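Local coordinates for protein lysozyme (Asticcacaulis excentricus, PDB 6H9D) that probably binds or hydrolyses peptidoglycan as the lysozyme-like muramidase domain of SpmX, a protein linked to cell morphogenesis and stalk synthesis, at residues C88-I93 / I136-S141; S99-R104 / D118-A123. All blocks are in the same frame, centred on the assembly; numbering follows the deposited sequence.

Interaction 1 of 2, residues C88-I93 / I136-S141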
ATOM      1  N   CYS A  88      -0.089  -4.275  -0.652  1.00 27.80           N
ATOM      2  CA  CYS A  88       1.031  -4.705   0.163  1.00 27.53           C
ATOM      3  C   CYS A  88       1.512  -3.578   1.089  1.00 26.89           C
ATOM      4  O   CYS A  88       1.785  -3.831   2.244  1.00 32.78           O
ATOM      5  CB  CYS A  88       2.168  -5.226  -0.700  1.00 31.60           C
ATOM      6  SG  CYS A  88       3.525  -5.849   0.332  1.00 33.12           S
ATOM      7  N   PHE A  89       1.538  -2.328   0.601  1.00 25.31           N
ATOM      8  CA  PHE A  89       1.854  -1.169   1.418  1.00 26.29           C
ATOM      9  C   PHE A  89       0.881  -1.055   2.591  1.00 30.61           C
ATOM     10  O   PHE A  89       1.266  -0.741   3.720  1.00 28.02           O
ATOM     11  CB  PHE A  89       1.843   0.113   0.572  1.00 28.42           C
ATOM     12  CG  PHE A  89       2.281   1.367   1.281  1.00 30.38           C
ATOM     13  CD1 PHE A  89       3.513   1.437   1.911  1.00 26.06           C
ATOM     14  CD2 PHE A  89       1.465   2.489   1.308  1.00 31.04           C
ATOM     15  CE1 PHE A  89       3.918   2.593   2.556  1.00 33.52           C
ATOM     16  CE2 PHE A  89       1.862   3.644   1.966  1.00 36.00           C
ATOM     17  CZ  PHE A  89       3.103   3.710   2.563  1.00 34.81           C
ATOM     18  N   ASN A  90      -0.401  -1.307   2.320  1.00 29.20           N
ATOM     19  CA  ASN A  90      -1.441  -1.098   3.294  1.00 28.24           C
ATOM     20  C   ASN A  90      -1.391  -2.202   4.364  1.00 27.99           C
ATOM     21  O   ASN A  90      -1.538  -1.910   5.537  1.00 30.57           O
ATOM     22  CB  ASN A  90      -2.811  -1.034   2.609  1.00 28.33           C
ATOM     23  CG  ASN A  90      -3.951  -0.802   3.570  1.00 30.28           C
ATOM     24  OD1 ASN A  90      -4.944  -1.516   3.522  1.00 33.31           O
ATOM     25  ND2 ASN A  90      -3.801   0.167   4.453  1.00 28.95           N
ATOM     26  N   ILE A  91      -1.241  -3.469   3.963  1.00 30.04           N
ATOM     27  CA  ILE A  91      -1.373  -4.576   4.940  1.00 31.46           C
ATOM     28  C   ILE A  91       0.007  -4.958   5.501  1.00 33.34           C
ATOM     29  O   ILE A  91       0.091  -5.706   6.468  1.00 32.41           O
ATOM     30  CB  ILE A  91      -2.119  -5.795   4.362  1.00 34.80           C
ATOM     31  CG1 ILE A  91      -1.297  -6.557   3.325  1.00 34.98           C
ATOM     32  CG2 ILE A  91      -3.478  -5.390   3.802  1.00 37.55           C
ATOM     33  CD1 ILE A  91      -1.789  -7.952   3.078  1.00 37.68           C
ATOM     34  N   GLY A  92       1.078  -4.463   4.882  1.00 31.29           N
ATOM     35  CA  GLY A  92       2.446  -4.797   5.285  1.00 36.27           C
ATOM     36  C   GLY A  92       2.986  -6.020   4.547  1.00 38.54           C
ATOM     37  O   GLY A  92       2.251  -6.924   4.174  1.00 35.56           O
ATOM     38  N   ILE A  93       4.305  -6.047   4.361  1.00 38.23           N
ATOM     39  CA  ILE A  93       4.977  -7.082   3.594  1.00 37.50           C
ATOM     40  C   ILE A  93       4.761  -8.452   4.239  1.00 41.59           C
ATOM     41  O   ILE A  93       4.543  -9.421   3.526  1.00 41.87           O
ATOM     42  CB  ILE A  93       6.473  -6.772   3.464  1.00 32.97           C
ATOM     43  CG1 ILE A  93       6.724  -5.663   2.447  1.00 35.84           C
ATOM     44  CG2 ILE A  93       7.263  -8.031   3.123  1.00 40.31           C
ATOM     45  CD1 ILE A  93       8.077  -5.014   2.580  1.00 41.95           C
ATOM     46  N   ILE A 136     -13.075  -0.776   2.880  1.00 29.60           N
ATOM     47  CA  ILE A 136     -14.021  -1.196   1.806  1.00 29.83           C
ATOM     48  C   ILE A 136     -13.770  -0.293   0.598  1.00 22.35           C
ATOM     49  O   ILE A 136     -13.656  -0.783  -0.490  1.00 27.48           O
ATOM     50  CB  ILE A 136     -15.488  -1.102   2.263  1.00 30.30           C
ATOM     51  CG1 ILE A 136     -15.780  -1.970   3.485  1.00 32.01           C
ATOM     52  CG2 ILE A 136     -16.419  -1.416   1.109  1.00 35.14           C
ATOM     53  CD1 ILE A 136     -15.683  -3.425   3.219  1.00 36.08           C
ATOM     54  N   ARG A 137     -13.676   1.007   0.838  1.00 26.57           N
ATOM     55  CA  ARG A 137     -13.408   1.989  -0.236  1.00 26.91           C
ATOM     56  C   ARG A 137     -12.039   1.706  -0.861  1.00 29.91           C
ATOM     57  O   ARG A 137     -11.934   1.659  -2.076  1.00 26.03           O
ATOM     58  CB  ARG A 137     -13.468   3.400   0.341  1.00 30.45           C
ATOM     59  CG  ARG A 137     -14.830   3.824   0.863  1.00 36.19           C
ATOM     60  CD  ARG A 137     -14.918   5.300   1.218  1.00 37.80           C
ATOM     61  NE  ARG A 137     -14.670   6.191   0.100  1.00 37.31           N
ATOM     62  CZ  ARG A 137     -14.579   7.513   0.167  1.00 48.24           C
ATOM     63  NH1 ARG A 137     -14.576   8.133   1.330  1.00 35.23           N
ATOM     64  NH2 ARG A 137     -14.486   8.214  -0.939  1.00 37.64           N
ATOM     65  N   ARG A 138     -11.039   1.492  -0.022  1.00 31.82           N
ATOM     66  CA  ARG A 138      -9.685   1.243  -0.507  1.00 33.28           C
ATOM     67  C   ARG A 138      -9.637  -0.006  -1.398  1.00 27.42           C
ATOM     68  O   ARG A 138      -9.075   0.035  -2.478  1.00 26.28           O
ATOM     69  CB  ARG A 138      -8.685   1.144   0.647  1.00 26.26           C
ATOM     70  CG  ARG A 138      -7.254   0.973   0.157  1.00 31.67           C
ATOM     71  CD  ARG A 138      -6.210   1.079   1.253  1.00 29.67           C
ATOM     72  NE  ARG A 138      -4.888   1.032   0.663  1.00 28.94           N
ATOM     73  CZ  ARG A 138      -3.924   1.889   0.939  1.00 29.37           C
ATOM     74  NH1 ARG A 138      -4.110   2.791   1.885  1.00 28.49           N
ATOM     75  NH2 ARG A 138      -2.791   1.845   0.258  1.00 27.17           N
ATOM     76  N   ARG A 139     -10.202  -1.099  -0.895  1.00 27.96           N
ATOM     77  CA  ARG A 139     -10.223  -2.366  -1.612  1.00 28.84           C
ATOM     78  C   ARG A 139     -10.930  -2.241  -2.951  1.00 24.94           C
ATOM     79  O   ARG A 139     -10.499  -2.827  -3.945  1.00 27.82           O
ATOM     80  CB  ARG A 139     -10.894  -3.449  -0.763  1.00 31.63           C
ATOM     81  CG  ARG A 139     -10.136  -3.803   0.505  1.00 35.73           C
ATOM     82  CD  ARG A 139      -8.633  -3.709   0.294  1.00 35.30           C
ATOM     83  NE  ARG A 139      -7.895  -3.850   1.547  1.00 36.33           N
ATOM     84  CZ  ARG A 139      -6.777  -3.192   1.833  1.00 37.53           C
ATOM     85  NH1 ARG A 139      -6.261  -2.344   0.955  1.00 26.88           N
ATOM     86  NH2 ARG A 139      -6.173  -3.383   2.998  1.00 37.54           N
ATOM     87  N   ALA A 140     -12.017  -1.477  -2.981  1.00 28.50           N
ATOM     88  CA  ALA A 140     -12.772  -1.301  -4.244  1.00 26.52           C
ATOM     89  C   ALA A 140     -11.859  -0.650  -5.290  1.00 27.32           C
ATOM     90  O   ALA A 140     -11.756  -1.143  -6.411  1.00 28.25           O
ATOM     91  CB  ALA A 140     -14.001  -0.510  -3.977  1.00 27.44           C
ATOM     92  N   SER A 141     -11.139   0.409  -4.895  1.00 29.49           N
ATOM     93  CA  SER A 141     -10.185   1.102  -5.787  1.00 27.19           C
ATOM     94  C   SER A 141      -9.030   0.178  -6.201  1.00 29.35           C
ATOM     95  O   SER A 141      -8.632   0.158  -7.370  1.00 28.42           O
ATOM     96  CB  SER A 141      -9.647   2.362  -5.163  1.00 34.13           C
ATOM     97  OG  SER A 141     -10.674   3.266  -4.866  1.00 38.26           O
TER

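Interaction 2 of 2, residues S99-R104 / D118-A123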
ATOM      1  N   SER A  99      -0.497 -14.118   2.521  1.00 39.74           N
ATOM      2  CA  SER A  99      -1.913 -13.826   2.219  1.00 37.83           C
ATOM      3  C   SER A  99      -2.491 -14.784   1.168  1.00 34.26           C
ATOM      4  O   SER A  99      -1.794 -15.264   0.266  1.00 35.08           O
ATOM      5  CB  SER A  99      -2.101 -12.386   1.759  1.00 36.82           C
ATOM      6  OG  SER A  99      -1.455 -12.167   0.508  1.00 34.67           O
ATOM      7  N   ASP A 100      -3.791 -15.044   1.341  1.00 34.73           N
ATOM      8  CA  ASP A 100      -4.666 -15.624   0.338  1.00 38.67           C
ATOM      9  C   ASP A 100      -4.453 -14.926  -1.020  1.00 36.87           C
ATOM     10  O   ASP A 100      -4.330 -15.586  -2.044  1.00 35.05           O
ATOM     11  CB  ASP A 100      -6.134 -15.531   0.785  1.00 38.45           C
ATOM     12  CG  ASP A 100      -6.581 -14.239   1.487  1.00 41.69           C
ATOM     13  OD1 ASP A 100      -5.794 -13.255   1.602  1.00 36.14           O
ATOM     14  OD2 ASP A 100      -7.743 -14.206   1.923  1.00 50.24           O
ATOM     15  N   VAL A 101      -4.437 -13.584  -1.004  1.00 35.24           N
ATOM     16  CA  VAL A 101      -4.276 -12.766  -2.224  1.00 34.15           C
ATOM     17  C   VAL A 101      -3.049 -13.211  -3.011  1.00 31.86           C
ATOM     18  O   VAL A 101      -3.150 -13.529  -4.191  1.00 35.85           O
ATOM     19  CB  VAL A 101      -4.206 -11.265  -1.899  1.00 34.63           C
ATOM     20  CG1 VAL A 101      -3.874 -10.432  -3.134  1.00 35.31           C
ATOM     21  CG2 VAL A 101      -5.494 -10.793  -1.248  1.00 35.14           C
ATOM     22  N   LEU A 102      -1.887 -13.253  -2.351  1.00 30.62           N
ATOM     23  CA  LEU A 102      -0.639 -13.620  -3.018  1.00 31.56           C
ATOM     24  C   LEU A 102      -0.713 -15.067  -3.535  1.00 33.09           C
ATOM     25  O   LEU A 102      -0.225 -15.355  -4.624  1.00 34.49           O
ATOM     26  CB  LEU A 102       0.536 -13.470  -2.042  1.00 37.58           C
ATOM     27  CG  LEU A 102       1.883 -13.944  -2.589  1.00 36.90           C
ATOM     28  CD1 LEU A 102       2.248 -13.182  -3.843  1.00 40.91           C
ATOM     29  CD2 LEU A 102       2.991 -13.826  -1.557  1.00 41.06           C
ATOM     30  N   ARG A 103      -1.290 -15.968  -2.745  1.00 36.52           N
ATOM     31  CA  ARG A 103      -1.400 -17.366  -3.150  1.00 43.43           C
ATOM     32  C   ARG A 103      -2.147 -17.484  -4.474  1.00 36.52           C
ATOM     33  O   ARG A 103      -1.700 -18.160  -5.400  1.00 36.61           O
ATOM     34  CB  ARG A 103      -2.109 -18.183  -2.069  1.00 46.82           C
ATOM     35  CG  ARG A 103      -1.178 -19.038  -1.226  1.00 59.35           C
ATOM     36  CD  ARG A 103      -1.933 -19.744  -0.111  1.00 58.05           C
ATOM     37  NE  ARG A 103      -1.525 -19.271   1.209  1.00 64.62           N
ATOM     38  CZ  ARG A 103      -2.342 -18.682   2.077  1.00 62.64           C
ATOM     39  NH1 ARG A 103      -3.617 -18.493   1.767  1.00 67.25           N
ATOM     40  NH2 ARG A 103      -1.885 -18.285   3.256  1.00 70.22           N
ATOM     41  N   ARG A 104      -3.291 -16.814  -4.543  1.00 36.49           N
ATOM     42  CA  ARG A 104      -4.135 -16.805  -5.729  1.00 35.71           C
ATOM     43  C   ARG A 104      -3.366 -16.215  -6.899  1.00 33.63           C
ATOM     44  O   ARG A 104      -3.340 -16.788  -7.988  1.00 35.94           O
ATOM     45  CB  ARG A 104      -5.409 -15.997  -5.474  1.00 34.19           C
ATOM     46  CG  ARG A 104      -6.516 -16.782  -4.788  1.00 38.71           C
ATOM     47  CD  ARG A 104      -6.078 -18.205  -4.484  1.00 41.69           C
ATOM     48  NE  ARG A 104      -6.510 -18.638  -3.158  1.00 56.14           N
ATOM     49  CZ  ARG A 104      -5.889 -19.564  -2.435  1.00 49.75           C
ATOM     50  NH1 ARG A 104      -4.802 -20.158  -2.908  1.00 46.85           N
ATOM     51  NH2 ARG A 104      -6.353 -19.895  -1.238  1.00 49.36           N
ATOM     52  N   ASP A 118     -11.008  -8.774  -0.237  1.00 29.31           N
ATOM     53  CA  ASP A 118     -12.153  -8.502   0.649  1.00 35.55           C
ATOM     54  C   ASP A 118     -11.895  -8.991   2.082  1.00 37.54           C
ATOM     55  O   ASP A 118     -12.607  -8.595   2.998  1.00 36.69           O
ATOM     56  CB  ASP A 118     -13.427  -9.162   0.121  1.00 35.84           C
ATOM     57  CG  ASP A 118     -13.823  -8.698  -1.268  1.00 41.46           C
ATOM     58  OD1 ASP A 118     -13.320  -7.642  -1.710  1.00 35.92           O
ATOM     59  OD2 ASP A 118     -14.624  -9.397  -1.902  1.00 41.17           O
ATOM     60  N   ASN A 119     -10.907  -9.882   2.256  1.00 40.05           N
ATOM     61  CA  ASN A 119     -10.561 -10.435   3.571  1.00 43.19           C
ATOM     62  C   ASN A 119      -9.786  -9.425   4.421  1.00 45.63           C
ATOM     63  O   ASN A 119      -9.475  -9.703   5.564  1.00 45.13           O
ATOM     64  CB  ASN A 119      -9.740 -11.715   3.442  1.00 40.19           C
ATOM     65  CG  ASN A 119     -10.567 -12.783   2.776  1.00 40.49           C
ATOM     66  OD1 ASN A 119     -11.788 -12.781   2.912  1.00 42.10           O
ATOM     67  ND2 ASN A 119      -9.930 -13.633   2.001  1.00 39.23           N
ATOM     68  N   TRP A 120      -9.486  -8.257   3.849  1.00 38.26           N
ATOM     69  CA  TRP A 120      -8.575  -7.307   4.450  1.00 36.79           C
ATOM     70  C   TRP A 120      -9.273  -5.963   4.650  1.00 37.10           C
ATOM     71  O   TRP A 120      -8.795  -4.908   4.186  1.00 36.60           O
ATOM     72  CB  TRP A 120      -7.324  -7.204   3.573  1.00 36.42           C
ATOM     73  CG  TRP A 120      -6.593  -8.506   3.490  1.00 39.55           C
ATOM     74  CD1 TRP A 120      -6.783  -9.494   2.567  1.00 41.73           C
ATOM     75  CD2 TRP A 120      -5.589  -8.999   4.392  1.00 38.97           C
ATOM     76  NE1 TRP A 120      -5.974 -10.560   2.835  1.00 43.76           N
ATOM     77  CE2 TRP A 120      -5.234 -10.290   3.949  1.00 42.58           C
ATOM     78  CE3 TRP A 120      -4.979  -8.490   5.540  1.00 44.14           C
ATOM     79  CZ2 TRP A 120      -4.257 -11.057   4.579  1.00 44.14           C
ATOM     80  CZ3 TRP A 120      -4.018  -9.249   6.168  1.00 45.04           C
ATOM     81  CH2 TRP A 120      -3.660 -10.510   5.691  1.00 47.04           C
ATOM     82  N   THR A 121     -10.437  -6.008   5.313  1.00 33.02           N
ATOM     83  CA  THR A 121     -11.263  -4.833   5.477  1.00 37.16           C
ATOM     84  C   THR A 121     -11.754  -4.701   6.923  1.00 38.98           C
ATOM     85  O   THR A 121     -12.731  -4.039   7.157  1.00 48.06           O
ATOM     86  CB  THR A 121     -12.466  -4.869   4.534  1.00 44.11           C
ATOM     87  OG1 THR A 121     -13.161  -6.080   4.841  1.00 43.97           O
ATOM     88  CG2 THR A 121     -12.078  -4.823   3.068  1.00 43.55           C
ATOM     89  N   SER A 122     -11.068  -5.332   7.873  1.00 40.16           N
ATOM     90  CA  SER A 122     -11.533  -5.311   9.248  1.00 45.27           C
ATOM     91  C   SER A 122     -10.361  -5.213  10.231  1.00 41.34           C
ATOM     92  O   SER A 122      -9.248  -5.624   9.939  1.00 43.99           O
ATOM     93  CB  SER A 122     -12.391  -6.531   9.536  1.00 45.82           C
ATOM     94  OG  SER A 122     -11.620  -7.709   9.405  1.00 48.79           O
ATOM     95  N   ALA A 123     -10.660  -4.682  11.424  1.00 44.40           N
ATOM     96  CA  ALA A 123      -9.713  -4.658  12.536  1.00 44.33           C
ATOM     97  C   ALA A 123     -10.342  -5.319  13.771  1.00 53.63           C
ATOM     98  O   ALA A 123     -11.556  -5.537  13.815  1.00 45.29           O
ATOM     99  CB  ALA A 123      -9.297  -3.240  12.825  1.00 49.11           C
TER

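Interaction 1 of 2, residues C88-I93 / I136-S141
Asn90 stacks its side-chain amide parallel to the Arg138 guanidinium, the planes only 3° apart but offset, with CB over the guanidinium face. The two side chains slide past each other in opposite directions: Asn90 CB sits 3.5 Å from Arg138 NE, while Asn90 ND2 reaches Arg138 NH1 at 3.7 Å. Arg138 gets there because it leaves its helix with CG anti to the backbone N (chi1 -176°) and stays extended as far as NE. Arg138 NH2 also meets the edge of the Phe89 ring, 4.4 Å from Phe89 CD2. Arg139 approaches with its chain bent at chi2, its guanidinium turned 64° from the Asn90 amide. Asn90 OD1 points at the edge of that group, but is modelled too close to NH2 for a bond there to be trusted. Beside it, Ile91 CG2 packs 3.5 Å from Arg139 NH2. Within the helical part of the phage-lysozyme fold, helices 78-91 and 133-146 thus meet through the Asn90-Arg138 stack and a bond from Arg138 NH2 to Ser86 OG. Glu142 braces both arginines from within their own helix, by salt bridges to Arg138 NE and Arg139 NH1, and probably offsets part of their buried positive charge.

Interaction 2 of 2, residues S99-R104 / D118-A123
Trp120 and Asp100 carry the contact. The indole NE1 of Trp120 donates to Asp100 OD1 over 3.0 Å with an N-H...O angle of 168°; the oxygen lies in the ring plane and receives the bond on its syn lone pair, the side of the other carboxylate oxygen. Ring and carboxylate planes are 65° apart. Ser99 CB comes up to Trp120 CZ2 at 3.8 Å, and Val101 CG2 lies 4.2 Å from Trp120 CD1, so apolar atoms border the bond. Asn119 also faces Asp100, amide and carboxylate nearly coplanar, but the model brings them too close for the pair to be read as a bond.

One step further out is what holds the acceptor. Asp100 CG sits between the backbone N and the carbonyl carbon (chi1 40°), which brings OD1 back over its own helix start. Val101 N donates to Asp100 OD1 at 3.0 Å from above the carboxylate plane, a more bent bond than the indole's. Ser99 is the N-cap of the same helix: its OG accepts from Leu102 N at 3.1 Å and also bonds Phe96 O.

On the indole itself, Phe87 stacks edge-to-face and Ile91, also of helix 78-91, packs against it. Val101 lies on Leu84 and Phe87 of that helix and on Ala116 of helix 110-116. The capped start of helix 100-106 thus meets the connection running from helix 110-116 into strand 122-125.

Overall arrangement
Both contacts are partly buried, but the centre of interaction 1 lies about 6 Å from the centre of the chain and that of interaction 2 about 13 Å; the two centres are about 9 Å apart. Interaction 2 is nested in the loop that 88-93 and 136-141 close. They touch directly: Arg139 NE probably hydrogen-bonds Trp120 O at 3.0 Å, and Ile91 CG2 packs 3.9 Å from Trp120 CE3. Helix 78-91 thus serves both. The chemistry differs with place: nearer the centre, one arginine stacks on an asparagine and both pair with a glutamate of their own helix, whereas farther out a helix N-terminus is tied to a connecting segment by one well-aligned indole-carboxylate bond.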